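Side-chain contacts in similar to hydroxylamine oxidoreductase (Kuenenia stuttgartiensis, PDB 6H5L), which carries several heme c groups and, within a large multiheme reductase complex of an anammox bacterium, probably acts as an oxidoreductase: residues Leu66-Ser69 against Ile70-Glu73; Thr106-Leu109 against Ser110-Ala114; Val307-Asn311 against Leu312-Ser316. All blocks are in the same frame, centred on the assembly; numbering follows the deposited sequence.

Interaction 1 of 3, residues Leu66-Ser69 against Ile70-Glu73. With HEC (heme c), chain C.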
loop_
_atom_site.group_PDB
_atom_site.type_symbol
_atom_site.label_atom_id
_atom_site.label_comp_id
_atom_site.label_asym_id
_atom_site.label_seq_id
_atom_site.Cartn_x
_atom_site.Cartn_y
_atom_site.Cartn_z
ATOM N N LEU A 66 -20.467 27.278 40.168
ATOM C CA LEU A 66 -21.536 26.987 39.218
ATOM C C LEU A 66 -22.312 25.765 39.690
ATOM O O LEU A 66 -21.762 24.661 39.758
ATOM C CB LEU A 66 -20.976 26.760 37.811
ATOM C CG LEU A 66 -21.979 26.298 36.753
ATOM C CD1 LEU A 66 -23.167 27.245 36.662
ATOM C CD2 LEU A 66 -21.290 26.173 35.412
ATOM N N ASP A 67 -23.584 25.970 40.019
ATOM C CA ASP A 67 -24.422 24.878 40.493
ATOM C C ASP A 67 -24.620 23.841 39.395
ATOM O O ASP A 67 -25.020 24.169 38.275
ATOM C CB ASP A 67 -25.774 25.421 40.962
ATOM C CG ASP A 67 -26.524 24.440 41.838
ATOM O OD1 ASP A 67 -25.899 23.467 42.314
ATOM O OD2 ASP A 67 -27.738 24.638 42.051
ATOM N N HIS A 68 -24.332 22.584 39.721
ATOM C CA HIS A 68 -24.460 21.471 38.790
ATOM C C HIS A 68 -25.728 20.659 39.010
ATOM O O HIS A 68 -25.956 19.686 38.284
ATOM C CB HIS A 68 -23.242 20.548 38.905
ATOM C CG HIS A 68 -22.117 20.904 37.984
ATOM N ND1 HIS A 68 -21.611 22.182 37.880
ATOM C CD2 HIS A 68 -21.395 20.144 37.127
ATOM C CE1 HIS A 68 -20.632 22.195 36.992
ATOM N NE2 HIS A 68 -20.480 20.970 36.521
ATOM N N SER A 69 -26.551 21.031 39.994
ATOM C CA SER A 69 -27.661 20.176 40.402
ATOM C C SER A 69 -28.685 20.001 39.286
ATOM O O SER A 69 -29.203 18.897 39.084
ATOM C CB SER A 69 -28.323 20.742 41.660
ATOM O OG SER A 69 -28.617 22.121 41.508
ATOM N N ILE A 70 -28.988 21.073 38.549
ATOM C CA ILE A 70 -30.030 20.991 37.528
ATOM C C ILE A 70 -29.636 20.027 36.415
ATOM O O ILE A 70 -30.495 19.358 35.826
ATOM C CB ILE A 70 -30.358 22.395 36.978
ATOM C CG1 ILE A 70 -31.532 22.316 35.999
ATOM C CG2 ILE A 70 -29.136 23.025 36.321
ATOM C CD1 ILE A 70 -31.932 23.639 35.407
ATOM N N PHE A 71 -28.339 19.924 36.115
ATOM C CA PHE A 71 -27.901 18.979 35.094
ATOM C C PHE A 71 -27.987 17.543 35.594
ATOM O O PHE A 71 -28.216 16.625 34.798
ATOM C CB PHE A 71 -26.477 19.314 34.652
ATOM C CG PHE A 71 -26.259 20.774 34.372
ATOM C CD1 PHE A 71 -26.920 21.399 33.327
ATOM C CD2 PHE A 71 -25.392 21.521 35.153
ATOM C CE1 PHE A 71 -26.724 22.742 33.069
ATOM C CE2 PHE A 71 -25.190 22.863 34.901
ATOM C CZ PHE A 71 -25.857 23.475 33.857
ATOM N N ILE A 72 -27.805 17.329 36.898
ATOM C CA ILE A 72 -27.993 16.002 37.471
ATOM C C ILE A 72 -29.474 15.705 37.669
ATOM O O ILE A 72 -29.936 14.587 37.405
ATOM C CB ILE A 72 -27.216 15.878 38.794
ATOM C CG1 ILE A 72 -25.769 16.342 38.624
ATOM C CG2 ILE A 72 -27.262 14.445 39.313
ATOM C CD1 ILE A 72 -25.027 16.462 39.931
ATOM N N GLU A 73 -30.240 16.697 38.133
ATOM C CA GLU A 73 -31.637 16.467 38.489
ATOM C C GLU A 73 -32.476 16.040 37.292
ATOM O O GLU A 73 -33.403 15.238 37.443
ATOM C CB GLU A 73 -32.222 17.730 39.122
ATOM C CG GLU A 73 -32.099 17.760 40.638
ATOM C CD GLU A 73 -32.235 19.153 41.216
ATOM O OE1 GLU A 73 -32.412 20.111 40.435
ATOM O OE2 GLU A 73 -32.155 19.284 42.455
HETATM FE FE HEC C . -19.030 20.611 35.187
HETATM C CHA HEC C . -16.575 21.601 37.347
HETATM C CHB HEC C . -18.597 17.350 36.182
HETATM C CHC HEC C . -21.829 19.721 33.456
HETATM C CHD HEC C . -18.893 23.579 33.506
HETATM N NA HEC C . -17.832 19.652 36.539
HETATM C C1A HEC C . -16.837 20.248 37.292
HETATM C C2A HEC C . -16.129 19.205 38.011
HETATM C C3A HEC C . -16.685 18.032 37.685
HETATM C C4A HEC C . -17.768 18.288 36.755
HETATM C CMA HEC C . -16.261 16.640 38.203
HETATM C CAA HEC C . -14.936 19.427 38.971
HETATM C CBA HEC C . -15.373 19.398 40.432
HETATM C CGA HEC C . -14.192 19.772 41.290
HETATM O O1A HEC C . -13.159 20.217 40.726
HETATM O O2A HEC C . -14.278 19.628 42.537
HETATM N NB HEC C . -19.991 18.840 34.822
HETATM C C1B HEC C . -19.726 17.637 35.447
HETATM C C2B HEC C . -20.843 16.747 35.200
HETATM C C3B HEC C . -21.731 17.400 34.439
HETATM C C4B HEC C . -21.215 18.731 34.192
HETATM C CMB HEC C . -20.943 15.291 35.712
HETATM C CAB HEC C . -23.083 16.871 33.911
HETATM C CBB HEC C . -24.089 16.651 35.063
HETATM N NC HEC C . -20.117 21.467 33.689
HETATM C C1C HEC C . -21.321 20.980 33.223
HETATM C C2C HEC C . -22.015 22.058 32.548
HETATM C C3C HEC C . -21.158 23.094 32.456
HETATM C C4C HEC C . -19.976 22.764 33.238
HETATM C CMC HEC C . -23.331 21.850 31.758
HETATM C CAC HEC C . -21.402 24.452 31.747
HETATM C CBC HEC C . -22.636 25.190 32.313
HETATM N ND HEC C . -17.881 22.332 35.387
HETATM C C1D HEC C . -18.045 23.465 34.593
HETATM C C2D HEC C . -17.174 24.504 35.102
HETATM C C3D HEC C . -16.448 23.888 36.306
HETATM C C4D HEC C . -16.952 22.535 36.405
HETATM C CMD HEC C . -17.011 25.934 34.550
HETATM C CAD HEC C . -15.403 24.570 37.218
HETATM C CBD HEC C . -16.053 24.858 38.568
HETATM C CGD HEC C . -15.081 25.507 39.517
HETATM O O1D HEC C . -15.474 25.755 40.687
HETATM O O2D HEC C . -13.922 25.776 39.113
#

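Interaction 2 of 3, residues Thr106-Leu109 against Ser110-Ala114. With HEC (heme c), chain E.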
loop_
_atom_site.group_PDB
_atom_site.type_symbol
_atom_site.label_atom_id
_atom_site.label_comp_id
_atom_site.label_asym_id
_atom_site.label_seq_id
_atom_site.Cartn_x
_atom_site.Cartn_y
_atom_site.Cartn_z
ATOM N N THR A 106 -13.632 -3.403 20.417
ATOM C CA THR A 106 -12.742 -4.518 20.137
ATOM C C THR A 106 -13.333 -5.767 20.771
ATOM O O THR A 106 -14.141 -5.671 21.700
ATOM C CB THR A 106 -11.324 -4.287 20.679
ATOM O OG1 THR A 106 -11.356 -4.236 22.111
ATOM C CG2 THR A 106 -10.734 -2.992 20.137
ATOM N N PRO A 107 -12.967 -6.955 20.275
ATOM C CA PRO A 107 -13.440 -8.188 20.931
ATOM C C PRO A 107 -13.082 -8.259 22.406
ATOM O O PRO A 107 -13.898 -8.713 23.217
ATOM C CB PRO A 107 -12.751 -9.294 20.119
ATOM C CG PRO A 107 -12.538 -8.690 18.777
ATOM C CD PRO A 107 -12.240 -7.238 19.024
ATOM N N TYR A 108 -11.876 -7.821 22.777
ATOM C CA TYR A 108 -11.483 -7.826 24.182
ATOM C C TYR A 108 -12.355 -6.881 25.001
ATOM O O TYR A 108 -12.884 -7.260 26.053
ATOM C CB TYR A 108 -10.007 -7.447 24.312
ATOM C CG TYR A 108 -9.481 -7.476 25.732
ATOM C CD1 TYR A 108 -9.032 -8.660 26.304
ATOM C CD2 TYR A 108 -9.424 -6.318 26.498
ATOM C CE1 TYR A 108 -8.548 -8.691 27.598
ATOM C CE2 TYR A 108 -8.944 -6.340 27.793
ATOM C CZ TYR A 108 -8.506 -7.528 28.337
ATOM O OH TYR A 108 -8.026 -7.552 29.627
ATOM N N LEU A 109 -12.509 -5.639 24.535
ATOM C CA LEU A 109 -13.348 -4.677 25.245
ATOM C C LEU A 109 -14.802 -5.134 25.286
ATOM O O LEU A 109 -15.469 -5.009 26.320
ATOM C CB LEU A 109 -13.237 -3.302 24.589
ATOM C CG LEU A 109 -11.921 -2.549 24.774
ATOM C CD1 LEU A 109 -11.870 -1.318 23.882
ATOM C CD2 LEU A 109 -11.732 -2.160 26.231
ATOM N N SER A 110 -15.313 -5.657 24.169
ATOM C CA SER A 110 -16.692 -6.137 24.141
ATOM C C SER A 110 -16.894 -7.287 25.119
ATOM O O SER A 110 -17.959 -7.406 25.740
ATOM C CB SER A 110 -17.070 -6.569 22.724
ATOM O OG SER A 110 -16.772 -5.555 21.782
ATOM N N SER A 111 -15.882 -8.143 25.272
ATOM C CA SER A 111 -16.007 -9.293 26.160
ATOM C C SER A 111 -16.063 -8.860 27.620
ATOM O O SER A 111 -16.957 -9.277 28.366
ATOM C CB SER A 111 -14.848 -10.263 25.925
ATOM O OG SER A 111 -15.004 -11.436 26.705
ATOM N N LYS A 112 -15.111 -8.028 28.049
ATOM C CA LYS A 112 -15.108 -7.564 29.433
ATOM C C LYS A 112 -16.341 -6.721 29.739
ATOM O O LYS A 112 -16.862 -6.764 30.858
ATOM C CB LYS A 112 -13.832 -6.775 29.725
ATOM C CG LYS A 112 -12.541 -7.547 29.465
ATOM C CD LYS A 112 -12.429 -8.776 30.356
ATOM C CE LYS A 112 -11.947 -8.419 31.752
ATOM N NZ LYS A 112 -10.506 -8.041 31.755
ATOM N N THR A 113 -16.820 -5.950 28.760
ATOM C CA THR A 113 -18.017 -5.140 28.971
ATOM C C THR A 113 -19.246 -6.014 29.190
ATOM O O THR A 113 -20.121 -5.672 29.994
ATOM C CB THR A 113 -18.235 -4.203 27.780
ATOM O OG1 THR A 113 -17.071 -3.392 27.586
ATOM C CG2 THR A 113 -19.437 -3.298 28.013
ATOM N N ALA A 114 -19.331 -7.145 28.482
ATOM C CA ALA A 114 -20.500 -8.012 28.605
ATOM C C ALA A 114 -20.627 -8.577 30.014
ATOM O O ALA A 114 -21.731 -8.627 30.573
ATOM C CB ALA A 114 -20.428 -9.140 27.576
HETATM FE FE HEC E . -13.871 1.386 33.931
HETATM C CHA HEC E . -12.719 0.189 30.951
HETATM C CHB HEC E . -10.637 1.836 35.004
HETATM C CHC HEC E . -15.015 2.943 36.776
HETATM C CHD HEC E . -17.037 0.260 33.278
HETATM N NA HEC E . -12.013 1.090 33.115
HETATM C C1A HEC E . -11.756 0.539 31.874
HETATM C C2A HEC E . -10.316 0.396 31.740
HETATM C C3A HEC E . -9.752 0.855 32.862
HETATM C C4A HEC E . -10.805 1.297 33.749
HETATM C CMA HEC E . -8.239 0.902 33.170
HETATM C CAA HEC E . -9.544 -0.165 30.524
HETATM C CBA HEC E . -9.809 0.707 29.299
HETATM C CGA HEC E . -8.698 0.549 28.294
HETATM O O1A HEC E . -7.674 -0.101 28.628
HETATM O O2A HEC E . -8.830 1.078 27.160
HETATM N NB HEC E . -12.988 2.157 35.631
HETATM C C1B HEC E . -11.636 2.401 35.766
HETATM C C2B HEC E . -11.454 3.355 36.840
HETATM C C3B HEC E . -12.661 3.652 37.336
HETATM C C4B HEC E . -13.651 2.912 36.581
HETATM C CMB HEC E . -10.087 3.883 37.322
HETATM C CAB HEC E . -12.984 4.622 38.493
HETATM C CBB HEC E . -12.706 6.079 38.070
HETATM N NC HEC E . -15.674 1.534 34.880
HETATM C C1C HEC E . -15.953 2.294 36.000
HETATM C C2C HEC E . -17.395 2.449 36.095
HETATM C C3C HEC E . -17.932 1.551 35.255
HETATM C C4C HEC E . -16.875 1.060 34.389
HETATM C CMC HEC E . -18.102 3.013 37.351
HETATM C CAC HEC E . -19.438 1.244 35.059
HETATM C CBC HEC E . -20.123 2.378 34.266
HETATM N ND HEC E . -14.751 0.397 32.343
HETATM C C1D HEC E . -16.083 -0.010 32.318
HETATM C C2D HEC E . -16.306 -0.773 31.112
HETATM C C3D HEC E . -14.956 -0.797 30.382
HETATM C C4D HEC E . -14.052 -0.045 31.222
HETATM C CMD HEC E . -17.628 -1.425 30.656
HETATM C CAD HEC E . -14.635 -1.482 29.035
HETATM C CBD HEC E . -14.365 -2.968 29.259
HETATM C CGD HEC E . -13.163 -3.154 30.148
HETATM O O1D HEC E . -13.348 -3.440 31.359
HETATM O O2D HEC E . -12.019 -3.014 29.645
#

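Interaction 3 of 3, residues Val307-Asn311 against Leu312-Ser316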
loop_
_atom_site.group_PDB
_atom_site.type_symbol
_atom_site.label_atom_id
_atom_site.label_comp_id
_atom_site.label_asym_id
_atom_site.label_seq_id
_atom_site.Cartn_x
_atom_site.Cartn_y
_atom_site.Cartn_z
ATOM N N VAL A 307 12.916 -2.289 58.068
ATOM C CA VAL A 307 12.639 -3.199 59.186
ATOM C C VAL A 307 13.801 -4.173 59.340
ATOM O O VAL A 307 14.187 -4.834 58.359
ATOM C CB VAL A 307 11.322 -3.940 58.954
ATOM C CG1 VAL A 307 11.109 -4.979 60.041
ATOM C CG2 VAL A 307 10.160 -2.956 58.919
ATOM N N PRO A 308 14.391 -4.294 60.525
ATOM C CA PRO A 308 15.548 -5.179 60.695
ATOM C C PRO A 308 15.151 -6.635 60.545
ATOM O O PRO A 308 14.074 -7.045 61.004
ATOM C CB PRO A 308 16.019 -4.880 62.129
ATOM C CG PRO A 308 15.354 -3.584 62.507
ATOM C CD PRO A 308 14.056 -3.581 61.769
ATOM N N PRO A 309 15.987 -7.453 59.909
ATOM C CA PRO A 309 15.709 -8.891 59.846
ATOM C C PRO A 309 16.006 -9.576 61.173
ATOM O O PRO A 309 16.935 -9.206 61.894
ATOM C CB PRO A 309 16.657 -9.386 58.745
ATOM C CG PRO A 309 17.792 -8.415 58.777
ATOM C CD PRO A 309 17.175 -7.083 59.117
ATOM N N SER A 310 15.194 -10.594 61.489
ATOM C CA SER A 310 15.374 -11.360 62.719
ATOM C C SER A 310 16.563 -12.308 62.661
ATOM O O SER A 310 16.915 -12.899 63.689
ATOM C CB SER A 310 14.111 -12.165 63.038
ATOM O OG SER A 310 13.891 -13.186 62.076
ATOM N N ASN A 311 17.183 -12.470 61.495
ATOM C CA ASN A 311 18.291 -13.395 61.317
ATOM C C ASN A 311 19.636 -12.774 61.677
ATOM O O ASN A 311 20.679 -13.306 61.279
ATOM C CB ASN A 311 18.318 -13.908 59.875
ATOM C CG ASN A 311 16.928 -14.205 59.338
ATOM O OD1 ASN A 311 16.325 -13.374 58.659
ATOM N ND2 ASN A 311 16.413 -15.391 59.643
ATOM N N LEU A 312 19.638 -11.664 62.411
ATOM C CA LEU A 312 20.867 -10.991 62.803
ATOM C C LEU A 312 20.879 -10.748 64.304
ATOM O O LEU A 312 19.831 -10.575 64.935
ATOM C CB LEU A 312 21.045 -9.653 62.069
ATOM C CG LEU A 312 21.471 -9.712 60.602
ATOM C CD1 LEU A 312 21.630 -8.309 60.036
ATOM C CD2 LEU A 312 22.760 -10.503 60.454
ATOM N N GLU A 313 22.083 -10.733 64.868
ATOM C CA GLU A 313 22.302 -10.411 66.271
ATOM C C GLU A 313 22.826 -8.983 66.355
ATOM O O GLU A 313 23.924 -8.693 65.868
ATOM C CB GLU A 313 23.287 -11.394 66.903
ATOM C CG GLU A 313 23.561 -11.156 68.376
ATOM C CD GLU A 313 22.759 -12.075 69.276
ATOM O OE1 GLU A 313 21.698 -12.569 68.838
ATOM O OE2 GLU A 313 23.200 -12.307 70.423
ATOM N N TYR A 314 22.045 -8.097 66.965
ATOM C CA TYR A 314 22.343 -6.673 66.975
ATOM C C TYR A 314 23.027 -6.265 68.273
ATOM O O TYR A 314 22.830 -6.881 69.324
ATOM C CB TYR A 314 21.066 -5.853 66.781
ATOM C CG TYR A 314 20.307 -6.223 65.529
ATOM C CD1 TYR A 314 20.615 -5.638 64.306
ATOM C CD2 TYR A 314 19.292 -7.168 65.566
ATOM C CE1 TYR A 314 19.927 -5.982 63.157
ATOM C CE2 TYR A 314 18.600 -7.516 64.426
ATOM C CZ TYR A 314 18.920 -6.921 63.225
ATOM O OH TYR A 314 18.227 -7.272 62.091
ATOM N N THR A 315 23.840 -5.212 68.185
ATOM C CA THR A 315 24.545 -4.672 69.339
ATOM C C THR A 315 23.873 -3.440 69.922
ATOM O O THR A 315 24.017 -3.177 71.120
ATOM C CB THR A 315 25.991 -4.325 68.965
ATOM O OG1 THR A 315 26.000 -3.201 68.076
ATOM C CG2 THR A 315 26.657 -5.507 68.279
ATOM N N SER A 316 23.144 -2.683 69.106
ATOM C CA SER A 316 22.389 -1.534 69.590
ATOM C C SER A 316 21.057 -2.022 70.157
ATOM O O SER A 316 20.834 -3.221 70.335
ATOM C CB SER A 316 22.199 -0.514 68.471
ATOM O OG SER A 316 21.385 -1.037 67.435
#

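Interaction 1 of 3, residues Leu66-Ser69 against Ile70-Glu73
The carbonyl oxygen H68 O is reached by two backbone donors of the next turn, F71 N at 3.2 Å and I72 N at 3.3 Å, both only weakly bonded. One residue on, E73 N binds S69 O at 2.6 Å, a firmer bond than the two to H68 O. Ahead of the helix D67 acts as a cap. Its OD1 accepts a weak bond from S69 N, while S69 OG donates to OD2 from above the carboxylate plane at 2.7 Å, so a short acid beside a serine ties the turn together.

This turn presents the axial ligand of a bis-histidine heme c: H68 NE2 coordinates the iron at 2.0 Å, and H84, the histidine of a CXXCH heme-binding motif, takes the other axial site. The rotation of the H68 imidazole is fixed from behind, because ND1 donates to L66 O at 3.1 Å with that oxygen close to the ring plane, though the donor stands above the carbonyl plane. F71 has CG anti to its carbonyl carbon (chi1 -46°), which turns the phenyl back beside the histidine in a T-shaped pair, planes at 85°, the F71 edge toward the H68 face. The heme methyl CMC sits over the centre of one F71 face and I70 CG2 over the other. L66 CD2 meets the heme CBC at 3.5 Å, an apolar branch against an apolar substituent. Beyond, I79 of the partner cytochrome chain packs on F71, and Y18 of that chain on I70.

Interaction 2 of 3, residues Thr106-Leu109 against Ser110-Ala114
The first turn of helix 107-120 is built on an N-cap, T106, whose carbonyl is bound twice by S110 while its side chain caps the helix. T106 OG1 accepts from L109 N at 3.0 Å, the normal task of a threonine in this place, and P107, which has no N-H to satisfy, suits the first helical position. T106 O takes S110 N at 2.7 Å, and S110 OG at 2.6 Å from above the carbonyl plane. The hydroxyl reaches back because OG lies anti to the carbonyl carbon of S110 (chi1 -51°). Without that hydroxyl, as with an alanine at this position, T106 O would probably keep the backbone donor alone, and the side-chain tie across the first turn would be lost. Further along, K112 N binds Y108 O.

One flank of the turn faces two hemes. The heme c bearing O2D and CMD is met mostly by carbon atoms, L109 CD2 at 3.5 Å from propionate oxygen O2D and K112 CB at 3.7 Å from CGD. K112 CG lies over one face of the Y108 ring, toward its rim, in a CH-pi contact 4.3 Å from the centroid; the lysine chain, bent at three successive torsions, then curls so that NZ comes near the phenol. Both polar ends serve a propionate of another heme c: Y108 OH hydrogen-bonds its O1A, and K112 NZ binds the same oxygen weakly. T113 OG1, hydrogen-bonded to P103 O, also lies 3.2 Å from CBD of the former heme, and T113 CG2 rests 3.7 Å from its methyl CMD.

Interaction 3 of 3, residues Val307-Asn311 against Leu312-Ser316
With CG anti to its carbonyl carbon (chi1 -56°), Y314 sends its ring across to the prolines P308 and P309, and L312, turned the same way (chi1 -75°) and then extended, brings CD1 to P309 CG at 4.0 Å. Y314 OH donates a hydrogen bond to P309 O, which lies at the ring edge in the plane of the phenol. It is modelled at 2.3 Å, too short for an ordinary hydrogen bond, so its detailed geometry is doubtful.

Both prolines pack against the phenol end. P308 CB touches Y314 CZ at 3.7 Å; the P309 and Y314 side chains cross at about a right angle. Residues V307 to P309 have polyproline II-like backbone angles, natural for consecutive prolines, after which S310 and N311 occupy the central positions of an open type I turn, P309 O standing 3.7 Å from L312 N. The chain thus doubles back within the irregular loop between strand 291-292 and helix 337-350, and the tyrosine, long enough to span the bend, bridges its two limbs.

The amide of N311 points to the neighbouring part of the same loop, with ND2 bound to D333 OD1 and OD1 to I334 N. Helix 356-389 packs against the bend, H374 on P309 and D378 on Y314, and D378 also accepts from S316 OG.

Overall arrangement
The three contacts follow one another along the chain, and none touches another. Interactions 1 and 2 both border hemes, their centres 33 Å apart and their nearest atoms about 22 Å apart. The first supplies an iron ligand; the second gives no iron ligand but touches two hemes, bonding a propionate of one through Y108. The F71 side chain of interaction 1 is also about 7 Å from a further heme. Interaction 3 lies across the chain's centre from both, its own centre 60 Å from that of interaction 1 and 52 Å from that of interaction 2. Its nearest approach to a heme is about 11 Å, from the P309 side chain, so it is loop packing.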